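PDB 2WB7: PT26-6P from Thermococcus sp., which is of unknown function but is encoded by a mobile genetic element of Euryarchaea and combines two immunoglobulin-like domains with a helical domain. Local coordinates for residues N398-Y403 with D469-F474; L462-Q467 with L475-A480; H484-D489 with K514-L519. All blocks are in the same frame, centred on the assembly; numbering follows the deposited sequence.

Contact 1 (N398-Y403 with D469-F474); sequences NLIDLY and DDYQMF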
loop_
_atom_site.group_PDB
_atom_site.type_symbol
_atom_site.label_atom_id
_atom_site.label_comp_id
_atom_site.label_asym_id
_atom_site.label_seq_id
_atom_site.Cartn_x
_atom_site.Cartn_y
_atom_site.Cartn_z
ATOM N N ASN A 398 -32.924 -27.940 -8.612
ATOM C CA ASN A 398 -34.146 -28.740 -8.489
ATOM C C ASN A 398 -35.376 -27.853 -8.596
ATOM O O ASN A 398 -36.321 -28.153 -9.331
ATOM C CB ASN A 398 -34.231 -29.483 -7.154
ATOM C CG ASN A 398 -32.999 -30.311 -6.845
ATOM O OD1 ASN A 398 -32.418 -30.982 -7.709
ATOM N ND2 ASN A 398 -32.608 -30.289 -5.578
ATOM N N LEU A 399 -35.359 -26.764 -7.832
ATOM C CA LEU A 399 -36.487 -25.858 -7.745
ATOM C C LEU A 399 -36.855 -25.357 -9.138
ATOM O O LEU A 399 -38.014 -25.409 -9.541
ATOM C CB LEU A 399 -36.130 -24.699 -6.821
ATOM C CG LEU A 399 -37.198 -24.038 -5.945
ATOM C CD1 LEU A 399 -38.188 -25.036 -5.395
ATOM C CD2 LEU A 399 -36.516 -23.279 -4.811
ATOM N N ILE A 400 -35.861 -24.903 -9.893
ATOM C CA ILE A 400 -36.117 -24.434 -11.246
ATOM C C ILE A 400 -36.712 -25.537 -12.104
ATOM O O ILE A 400 -37.575 -25.286 -12.938
ATOM C CB ILE A 400 -34.844 -23.906 -11.930
ATOM C CG1 ILE A 400 -34.312 -22.674 -11.187
ATOM C CG2 ILE A 400 -35.127 -23.586 -13.409
ATOM C CD1 ILE A 400 -32.941 -22.183 -11.656
ATOM N N ASP A 401 -36.249 -26.761 -11.898
ATOM C CA ASP A 401 -36.740 -27.879 -12.678
ATOM C C ASP A 401 -38.191 -28.134 -12.345
ATOM O O ASP A 401 -39.014 -28.357 -13.225
ATOM C CB ASP A 401 -35.880 -29.112 -12.440
ATOM C CG ASP A 401 -34.520 -28.988 -13.116
ATOM O OD1 ASP A 401 -34.424 -28.203 -14.090
ATOM O OD2 ASP A 401 -33.545 -29.651 -12.681
ATOM N N LEU A 402 -38.505 -28.075 -11.065
ATOM C CA LEU A 402 -39.883 -28.127 -10.646
ATOM C C LEU A 402 -40.695 -27.070 -11.396
ATOM O O LEU A 402 -41.760 -27.361 -11.925
ATOM C CB LEU A 402 -39.984 -27.918 -9.142
ATOM C CG LEU A 402 -39.287 -28.991 -8.315
ATOM C CD1 LEU A 402 -39.451 -28.715 -6.829
ATOM C CD2 LEU A 402 -39.882 -30.325 -8.674
ATOM N N TYR A 403 -40.198 -25.843 -11.458
ATOM C CA TYR A 403 -40.964 -24.806 -12.132
ATOM C C TYR A 403 -41.349 -25.278 -13.532
ATOM O O TYR A 403 -42.514 -25.199 -13.916
ATOM C CB TYR A 403 -40.209 -23.475 -12.192
ATOM C CG TYR A 403 -40.982 -22.370 -12.898
ATOM C CD1 TYR A 403 -41.840 -21.528 -12.185
ATOM C CD2 TYR A 403 -40.860 -22.168 -14.276
ATOM C CE1 TYR A 403 -42.550 -20.513 -12.815
ATOM C CE2 TYR A 403 -41.574 -21.156 -14.918
ATOM C CZ TYR A 403 -42.419 -20.336 -14.180
ATOM O OH TYR A 403 -43.121 -19.324 -14.804
ATOM N N ASP A 469 -45.509 -16.796 -12.041
ATOM C CA ASP A 469 -45.797 -17.589 -13.212
ATOM C C ASP A 469 -45.090 -17.009 -14.432
ATOM O O ASP A 469 -45.234 -17.529 -15.543
ATOM C CB ASP A 469 -47.297 -17.690 -13.441
ATOM C CG ASP A 469 -47.939 -16.343 -13.569
ATOM O OD1 ASP A 469 -49.071 -16.264 -14.088
ATOM O OD2 ASP A 469 -47.300 -15.352 -13.156
ATOM N N ASP A 470 -44.350 -15.917 -14.240
ATOM C CA ASP A 470 -43.364 -15.546 -15.241
ATOM C C ASP A 470 -42.045 -16.202 -14.878
ATOM O O ASP A 470 -41.639 -16.204 -13.723
ATOM C CB ASP A 470 -43.137 -14.059 -15.318
ATOM C CG ASP A 470 -42.046 -13.717 -16.310
ATOM O OD1 ASP A 470 -42.293 -13.895 -17.523
ATOM O OD2 ASP A 470 -40.936 -13.308 -15.884
ATOM N N TYR A 471 -41.360 -16.731 -15.880
ATOM C CA TYR A 471 -40.140 -17.492 -15.651
ATOM C C TYR A 471 -38.996 -16.647 -15.098
ATOM O O TYR A 471 -38.386 -17.007 -14.091
ATOM C CB TYR A 471 -39.710 -18.181 -16.939
ATOM C CG TYR A 471 -38.479 -19.035 -16.792
ATOM C CD1 TYR A 471 -38.401 -20.012 -15.812
ATOM C CD2 TYR A 471 -37.397 -18.879 -17.652
ATOM C CE1 TYR A 471 -37.276 -20.800 -15.687
ATOM C CE2 TYR A 471 -36.279 -19.669 -17.540
ATOM C CZ TYR A 471 -36.222 -20.627 -16.554
ATOM O OH TYR A 471 -35.098 -21.410 -16.422
ATOM N N GLN A 472 -38.708 -15.526 -15.754
ATOM C CA GLN A 472 -37.620 -14.670 -15.311
ATOM C C GLN A 472 -37.907 -14.159 -13.914
ATOM O O GLN A 472 -37.013 -13.993 -13.089
ATOM C CB GLN A 472 -37.418 -13.506 -16.259
ATOM C CG GLN A 472 -36.164 -12.709 -15.931
ATOM C CD GLN A 472 -34.869 -13.525 -16.096
ATOM O OE1 GLN A 472 -34.492 -13.904 -17.199
ATOM N NE2 GLN A 472 -34.198 -13.795 -14.992
HETATM N N MSE A 473 -39.177 -13.924 -13.638
HETATM C CA MSE A 473 -39.551 -13.389 -12.355
HETATM C C MSE A 473 -39.308 -14.442 -11.265
HETATM O O MSE A 473 -39.010 -14.130 -10.112
HETATM C CB MSE A 473 -41.009 -12.941 -12.394
HETATM C CG MSE A 473 -41.263 -11.709 -11.546
HETATM SE SE MSE A 473 -40.136 -10.230 -12.154
HETATM C CE MSE A 473 -39.345 -9.742 -10.452
ATOM N N PHE A 474 -39.434 -15.704 -11.633
ATOM C CA PHE A 474 -39.215 -16.773 -10.682
ATOM C C PHE A 474 -37.710 -16.856 -10.427
ATOM O O PHE A 474 -37.256 -16.925 -9.282
ATOM C CB PHE A 474 -39.776 -18.075 -11.252
ATOM C CG PHE A 474 -39.491 -19.287 -10.419
ATOM C CD1 PHE A 474 -40.140 -19.491 -9.230
ATOM C CD2 PHE A 474 -38.589 -20.247 -10.855
ATOM C CE1 PHE A 474 -39.885 -20.626 -8.475
ATOM C CE2 PHE A 474 -38.337 -21.374 -10.116
ATOM C CZ PHE A 474 -38.978 -21.564 -8.922
#

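Contact 2 (L462-Q467 with L475-A480); sequences LQKAAQ and LNYLNA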
loop_
_atom_site.group_PDB
_atom_site.type_symbol
_atom_site.label_atom_id
_atom_site.label_comp_id
_atom_site.label_asym_id
_atom_site.label_seq_id
_atom_site.Cartn_x
_atom_site.Cartn_y
_atom_site.Cartn_z
ATOM N N LEU A 462 -38.425 -15.824 -1.187
ATOM C CA LEU A 462 -38.904 -17.200 -1.337
ATOM C C LEU A 462 -40.437 -17.278 -1.396
ATOM O O LEU A 462 -40.994 -18.031 -2.212
ATOM C CB LEU A 462 -38.336 -18.130 -0.250
ATOM C CG LEU A 462 -36.844 -18.467 -0.446
ATOM C CD1 LEU A 462 -36.282 -19.274 0.711
ATOM C CD2 LEU A 462 -36.538 -19.182 -1.774
ATOM N N GLN A 463 -41.111 -16.491 -0.552
ATOM C CA GLN A 463 -42.578 -16.448 -0.530
ATOM C C GLN A 463 -43.097 -16.012 -1.895
ATOM O O GLN A 463 -44.017 -16.614 -2.445
ATOM C CB GLN A 463 -43.090 -15.465 0.516
ATOM C CG GLN A 463 -42.744 -15.787 1.974
ATOM C CD GLN A 463 -43.725 -16.730 2.634
ATOM O OE1 GLN A 463 -44.555 -17.342 1.966
ATOM N NE2 GLN A 463 -43.644 -16.845 3.960
ATOM N N LYS A 464 -42.526 -14.946 -2.438
ATOM C CA LYS A 464 -42.992 -14.445 -3.721
ATOM C C LYS A 464 -42.579 -15.379 -4.857
ATOM O O LYS A 464 -43.321 -15.580 -5.833
ATOM C CB LYS A 464 -42.487 -13.018 -3.964
ATOM C CG LYS A 464 -42.826 -12.048 -2.845
ATOM C CD LYS A 464 -42.718 -10.600 -3.304
ATOM C CE LYS A 464 -42.737 -9.634 -2.130
ATOM N NZ LYS A 464 -44.020 -9.796 -1.391
ATOM N N ALA A 465 -41.385 -15.944 -4.736
ATOM C CA ALA A 465 -40.886 -16.865 -5.753
ATOM C C ALA A 465 -41.923 -17.930 -6.033
ATOM O O ALA A 465 -42.257 -18.192 -7.182
ATOM C CB ALA A 465 -39.587 -17.496 -5.314
ATOM N N ALA A 466 -42.443 -18.537 -4.976
ATOM C CA ALA A 466 -43.379 -19.637 -5.146
ATOM C C ALA A 466 -44.641 -19.229 -5.904
ATOM O O ALA A 466 -45.323 -20.073 -6.462
ATOM C CB ALA A 466 -43.730 -20.267 -3.817
ATOM N N GLN A 467 -44.939 -17.939 -5.955
ATOM C CA GLN A 467 -46.187 -17.500 -6.563
ATOM C C GLN A 467 -46.023 -16.948 -7.957
ATOM O O GLN A 467 -46.974 -16.427 -8.525
ATOM C CB GLN A 467 -46.853 -16.439 -5.693
ATOM C CG GLN A 467 -47.215 -16.940 -4.329
ATOM C CD GLN A 467 -47.345 -15.815 -3.332
ATOM O OE1 GLN A 467 -47.456 -14.649 -3.704
ATOM N NE2 GLN A 467 -47.315 -16.155 -2.053
ATOM N N LEU A 475 -36.933 -16.845 -11.506
ATOM C CA LEU A 475 -35.487 -16.767 -11.400
ATOM C C LEU A 475 -35.072 -15.566 -10.557
ATOM O O LEU A 475 -34.309 -15.712 -9.594
ATOM C CB LEU A 475 -34.843 -16.684 -12.784
ATOM C CG LEU A 475 -34.866 -17.968 -13.619
ATOM C CD1 LEU A 475 -33.986 -17.801 -14.860
ATOM C CD2 LEU A 475 -34.446 -19.195 -12.792
ATOM N N ASN A 476 -35.598 -14.385 -10.899
ATOM C CA ASN A 476 -35.179 -13.167 -10.219
ATOM C C ASN A 476 -35.370 -13.207 -8.719
ATOM O O ASN A 476 -34.495 -12.788 -7.969
ATOM C CB ASN A 476 -35.866 -11.953 -10.801
ATOM C CG ASN A 476 -35.289 -11.552 -12.130
ATOM O OD1 ASN A 476 -34.239 -12.041 -12.534
ATOM N ND2 ASN A 476 -35.983 -10.673 -12.835
ATOM N N TYR A 477 -36.507 -13.722 -8.276
ATOM C CA TYR A 477 -36.760 -13.799 -6.853
ATOM C C TYR A 477 -35.877 -14.838 -6.154
ATOM O O TYR A 477 -35.441 -14.625 -5.012
ATOM C CB TYR A 477 -38.231 -14.098 -6.580
ATOM C CG TYR A 477 -39.106 -12.867 -6.457
ATOM C CD1 TYR A 477 -38.931 -11.975 -5.403
ATOM C CD2 TYR A 477 -40.127 -12.612 -7.374
ATOM C CE1 TYR A 477 -39.731 -10.856 -5.267
ATOM C CE2 TYR A 477 -40.938 -11.502 -7.243
ATOM C CZ TYR A 477 -40.739 -10.630 -6.182
ATOM O OH TYR A 477 -41.531 -9.512 -6.042
ATOM N N LEU A 478 -35.621 -15.962 -6.822
ATOM C CA LEU A 478 -34.701 -16.947 -6.265
ATOM C C LEU A 478 -33.317 -16.322 -6.140
ATOM O O LEU A 478 -32.640 -16.458 -5.123
ATOM C CB LEU A 478 -34.631 -18.190 -7.140
ATOM C CG LEU A 478 -35.844 -19.112 -7.079
ATOM C CD1 LEU A 478 -35.606 -20.294 -8.006
ATOM C CD2 LEU A 478 -36.109 -19.540 -5.637
ATOM N N ASN A 479 -32.907 -15.600 -7.172
ATOM C CA ASN A 479 -31.618 -14.959 -7.145
ATOM C C ASN A 479 -31.502 -13.854 -6.083
ATOM O O ASN A 479 -30.493 -13.780 -5.371
ATOM C CB ASN A 479 -31.242 -14.449 -8.522
ATOM C CG ASN A 479 -29.779 -14.159 -8.623
ATOM O OD1 ASN A 479 -29.372 -13.022 -8.872
ATOM N ND2 ASN A 479 -28.961 -15.172 -8.373
ATOM N N ALA A 480 -32.525 -13.006 -5.970
ATOM C CA ALA A 480 -32.556 -12.018 -4.896
ATOM C C ALA A 480 -32.447 -12.749 -3.578
ATOM O O ALA A 480 -31.661 -12.380 -2.716
ATOM C CB ALA A 480 -33.836 -11.171 -4.939
#

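Contact 3 (H484-D489 with K514-L519); sequences HEMAGD and KEYSNL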
loop_
_atom_site.group_PDB
_atom_site.type_symbol
_atom_site.label_atom_id
_atom_site.label_comp_id
_atom_site.label_asym_id
_atom_site.label_seq_id
_atom_site.Cartn_x
_atom_site.Cartn_y
_atom_site.Cartn_z
ATOM N N HIS A 484 -29.418 -12.248 -0.852
ATOM C CA HIS A 484 -29.817 -11.808 0.484
ATOM C C HIS A 484 -29.272 -12.769 1.532
ATOM O O HIS A 484 -28.770 -12.328 2.560
ATOM C CB HIS A 484 -31.344 -11.652 0.640
ATOM C CG HIS A 484 -31.888 -10.359 0.109
ATOM N ND1 HIS A 484 -31.328 -9.132 0.405
ATOM C CD2 HIS A 484 -32.949 -10.099 -0.693
ATOM C CE1 HIS A 484 -32.013 -8.177 -0.198
ATOM N NE2 HIS A 484 -32.994 -8.738 -0.881
ATOM N N GLU A 485 -29.352 -14.077 1.289
ATOM C CA GLU A 485 -28.797 -15.015 2.264
ATOM C C GLU A 485 -27.283 -14.849 2.406
ATOM O O GLU A 485 -26.735 -14.982 3.505
ATOM C CB GLU A 485 -29.121 -16.477 1.950
ATOM C CG GLU A 485 -28.852 -17.348 3.166
ATOM C CD GLU A 485 -28.512 -18.817 2.858
ATOM O OE1 GLU A 485 -28.666 -19.245 1.696
ATOM O OE2 GLU A 485 -28.093 -19.536 3.812
HETATM N N MSE A 486 -26.620 -14.562 1.286
HETATM C CA MSE A 486 -25.179 -14.341 1.267
HETATM C C MSE A 486 -24.804 -13.096 2.068
HETATM O O MSE A 486 -23.833 -13.101 2.843
HETATM C CB MSE A 486 -24.710 -14.204 -0.171
HETATM C CG MSE A 486 -24.711 -15.517 -0.955
HETATM SE SE MSE A 486 -24.601 -15.156 -2.880
HETATM C CE MSE A 486 -24.077 -16.886 -3.598
ATOM N N ALA A 487 -25.593 -12.034 1.879
ATOM C CA ALA A 487 -25.456 -10.787 2.621
ATOM C C ALA A 487 -25.613 -11.018 4.126
ATOM O O ALA A 487 -24.771 -10.619 4.922
ATOM C CB ALA A 487 -26.468 -9.810 2.126
ATOM N N GLY A 488 -26.681 -11.698 4.511
ATOM C CA GLY A 488 -26.907 -12.042 5.898
ATOM C C GLY A 488 -25.771 -12.863 6.458
ATOM O O GLY A 488 -25.340 -12.645 7.599
ATOM N N ASP A 489 -25.276 -13.811 5.667
ATOM C CA ASP A 489 -24.121 -14.614 6.093
ATOM C C ASP A 489 -22.903 -13.739 6.391
ATOM O O ASP A 489 -22.180 -13.968 7.364
ATOM C CB ASP A 489 -23.789 -15.704 5.076
ATOM C CG ASP A 489 -24.812 -16.837 5.093
ATOM O OD1 ASP A 489 -25.537 -16.982 6.113
ATOM O OD2 ASP A 489 -24.894 -17.588 4.094
ATOM N N LYS A 514 -23.272 -5.151 2.375
ATOM C CA LYS A 514 -23.957 -4.065 1.691
ATOM C C LYS A 514 -23.969 -4.313 0.182
ATOM O O LYS A 514 -24.933 -3.978 -0.510
ATOM C CB LYS A 514 -23.294 -2.731 2.016
ATOM C CG LYS A 514 -23.987 -1.539 1.404
ATOM C CD LYS A 514 -25.393 -1.342 2.016
ATOM C CE LYS A 514 -26.333 -0.588 1.038
ATOM N NZ LYS A 514 -25.751 0.709 0.501
ATOM N N GLU A 515 -22.896 -4.902 -0.329
ATOM C CA GLU A 515 -22.759 -5.076 -1.775
ATOM C C GLU A 515 -23.727 -6.113 -2.313
ATOM O O GLU A 515 -24.481 -5.838 -3.237
ATOM C CB GLU A 515 -21.333 -5.464 -2.138
ATOM C CG GLU A 515 -20.349 -4.313 -2.059
ATOM C CD GLU A 515 -18.911 -4.778 -2.280
ATOM O OE1 GLU A 515 -18.729 -5.940 -2.726
ATOM O OE2 GLU A 515 -17.970 -3.991 -1.997
ATOM N N TYR A 516 -23.705 -7.308 -1.725
ATOM C CA TYR A 516 -24.591 -8.384 -2.131
ATOM C C TYR A 516 -26.063 -8.042 -1.878
ATOM O O TYR A 516 -26.951 -8.428 -2.633
ATOM C CB TYR A 516 -24.198 -9.676 -1.404
ATOM C CG TYR A 516 -22.959 -10.320 -1.973
ATOM C CD1 TYR A 516 -22.999 -11.600 -2.528
ATOM C CD2 TYR A 516 -21.749 -9.630 -1.981
ATOM C CE1 TYR A 516 -21.847 -12.183 -3.061
ATOM C CE2 TYR A 516 -20.606 -10.196 -2.504
ATOM C CZ TYR A 516 -20.659 -11.466 -3.049
ATOM O OH TYR A 516 -19.516 -12.002 -3.575
ATOM N N SER A 517 -26.329 -7.319 -0.809
ATOM C CA SER A 517 -27.671 -6.869 -0.583
ATOM C C SER A 517 -28.126 -5.984 -1.741
ATOM O O SER A 517 -29.225 -6.159 -2.259
ATOM C CB SER A 517 -27.771 -6.138 0.746
ATOM O OG SER A 517 -29.069 -5.606 0.908
ATOM N N ASN A 518 -27.274 -5.066 -2.183
ATOM C CA ASN A 518 -27.646 -4.220 -3.303
ATOM C C ASN A 518 -27.786 -4.994 -4.604
ATOM O O ASN A 518 -28.612 -4.662 -5.452
ATOM C CB ASN A 518 -26.684 -3.038 -3.473
ATOM C CG ASN A 518 -26.701 -2.096 -2.278
ATOM O OD1 ASN A 518 -25.801 -1.277 -2.110
ATOM N ND2 ASN A 518 -27.715 -2.216 -1.439
ATOM N N LEU A 519 -26.970 -6.021 -4.780
ATOM C CA LEU A 519 -27.098 -6.836 -5.975
ATOM C C LEU A 519 -28.466 -7.502 -5.937
ATOM O O LEU A 519 -29.188 -7.538 -6.958
ATOM C CB LEU A 519 -25.988 -7.878 -6.052
ATOM C CG LEU A 519 -26.006 -8.783 -7.287
ATOM C CD1 LEU A 519 -26.165 -7.969 -8.534
ATOM C CD2 LEU A 519 -24.751 -9.593 -7.359
#

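Contact 1 (N398-Y403 with D469-F474)
Tyr403 and Phe474 form an offset stack: the ring centroids lie 4.7 Å apart with the planes 20° from parallel, and the two side chains run past each other in opposite directions. Tyr403 CD1 stands over one face of the phenylalanine ring, displaced toward its rim, while Tyr403 CB comes 3.5 Å from Phe474 CE2. With CG anti to the backbone N (chi1 180°), Tyr403 reaches straight from its helix to the start of the other. Tyr471 adds a second aromatic neighbour, its ring turned 34° from that of Tyr403, with its CD1 3.5 Å from Tyr403 CE2. The three rings make an aromatic cluster that joins helix 393-404 to the first turn of helix 471-499, in the helical domain. Around the rings the packing is aliphatic: Ile400 CG2 meets the edge of the Tyr471 ring, 3.7 Å from its OH, and Leu399 CG lies 4.3 Å from Phe474 CZ. Among polar atoms, Tyr403 OH lies 2.9 Å from Asp469 O, near the plane of the tyrosine ring. The helix that supplies Tyr471 and Phe474 is N-capped by Asp470, whose OD2 accepts from Met473 N at 2.9 Å.

Contact 2 (L462-Q467 with L475-A480)
With CG beside the backbone N (chi1 -54°) and the next two torsions extended, Lys464 lays its aliphatic chain across the ring of Tyr477, and the bend comes only at chi4 (-60°), beyond the part that touches. The first methylene is the one centred on the ring. Lys464 CB sits over the middle of one face, 3.7 Å from the ring centroid and only 12° off the normal, a well-centred CH-pi contact. Further out the chain passes over the phenol end of the ring, where Lys464 CD is 3.2 Å from Tyr477 OH, while the ammonium end leads away from helix 471-499.

At the base of the tyrosine the two backbones come close, with the CA atoms of Ala465 and Tyr477 5.3 Å apart, and the small side chain of Ala465 fits there. Ala465 CB packs against Tyr477 CB at 3.9 Å and against Leu478 CD2 at 4.0 Å. That same methyl of Leu478 also meets Leu462 CD2 at 3.9 Å, the two leucine side chains crossing at about a right angle. No hydrogen bond crosses the contact, which is held by apolar and CH-pi packing. A serine in place of Tyr477 would probably leave the Lys464 methylenes without the flat surface they lie on and open a gap beneath the lysine chain.

The two segments flank the short turn between helices 442-465 and 471-499, so this is the closed end of a helical hairpin. Helix 408-438 packs against Leu462 through Thr415 and Met418, Pro525 touches the Tyr477 side chain, and Tyr523 of helix 503-523 lies against Asn476.

Contact 3 (H484-D489 with K514-L519)
His484-Asp489 and Lys514-Leu519 run antiparallel, the axes of these short segments 7.9 Å apart at closest and their N-to-C directions at 166°, with the CA atoms of Ala487 and Tyr516 5.4 Å apart. They belong to helices 471-499 and 503-523, which follow one another in the chain and form an antiparallel helical hairpin in the helical domain. Small residues allow the close approach. Ala487 CB points at the opposite helix and lies 3.9 Å from Ser517 N and 4.1 Å from Ser517 CB, with Tyr516 CB nearly as close.

To one side of this alanine, Met486, modelled as selenomethionine, lies beside Tyr516. Its CG is set beside the backbone N (chi1 -72°) and the chain is extended from there, which carries the selenium along the ring's edge rather than over its face. This is a Met-aromatic contact, with Met486 SE 5.1 Å from the centroid of the Tyr516 ring and 82° off its normal. Met486 CB also touches the ring, 3.9 Å from Tyr516 CD1. The hydroxyl of Tyr516 is hydrogen-bonded to Asp12, tying the N-terminal part of the chain to this helix.

His484 approaches along the other side, its CE1 4.1 Å from Ser517 OG. These polar groups are buried but have partners. Glu454 of helix 442-465 bonds to both residues, through OE1 to His484 ND1 and through OE2 to Ser517 OG, so a single carboxylate links the two helices to a third. The remaining imidazole nitrogen, His484 NE2, is hydrogen-bonded to Glu524 OE2, and His484 CE1, between the two ring nitrogens, lies 4.0 Å from Ser517 O.

Helix 471-499 carries one segment of every contact, and along it the three follow in order from the N-cap inward. Contacts 1 and 2 pack directly against each other: their centres are 8 Å apart, Leu399 CD2 meets Leu478 CD2 at 3.9 Å, and Ile400 CD1 meets Leu475 CD2 at 3.5 Å. Contact 3 follows a few residues further along the helix, its centre 15 Å from that of contact 2, and the two do not touch across space. From contact 1 to contact 3 the centres are 22 Å apart and the nearest atoms about 11 Å. Together they set helices 393-404, 442-465 and 503-523 against this shared helix.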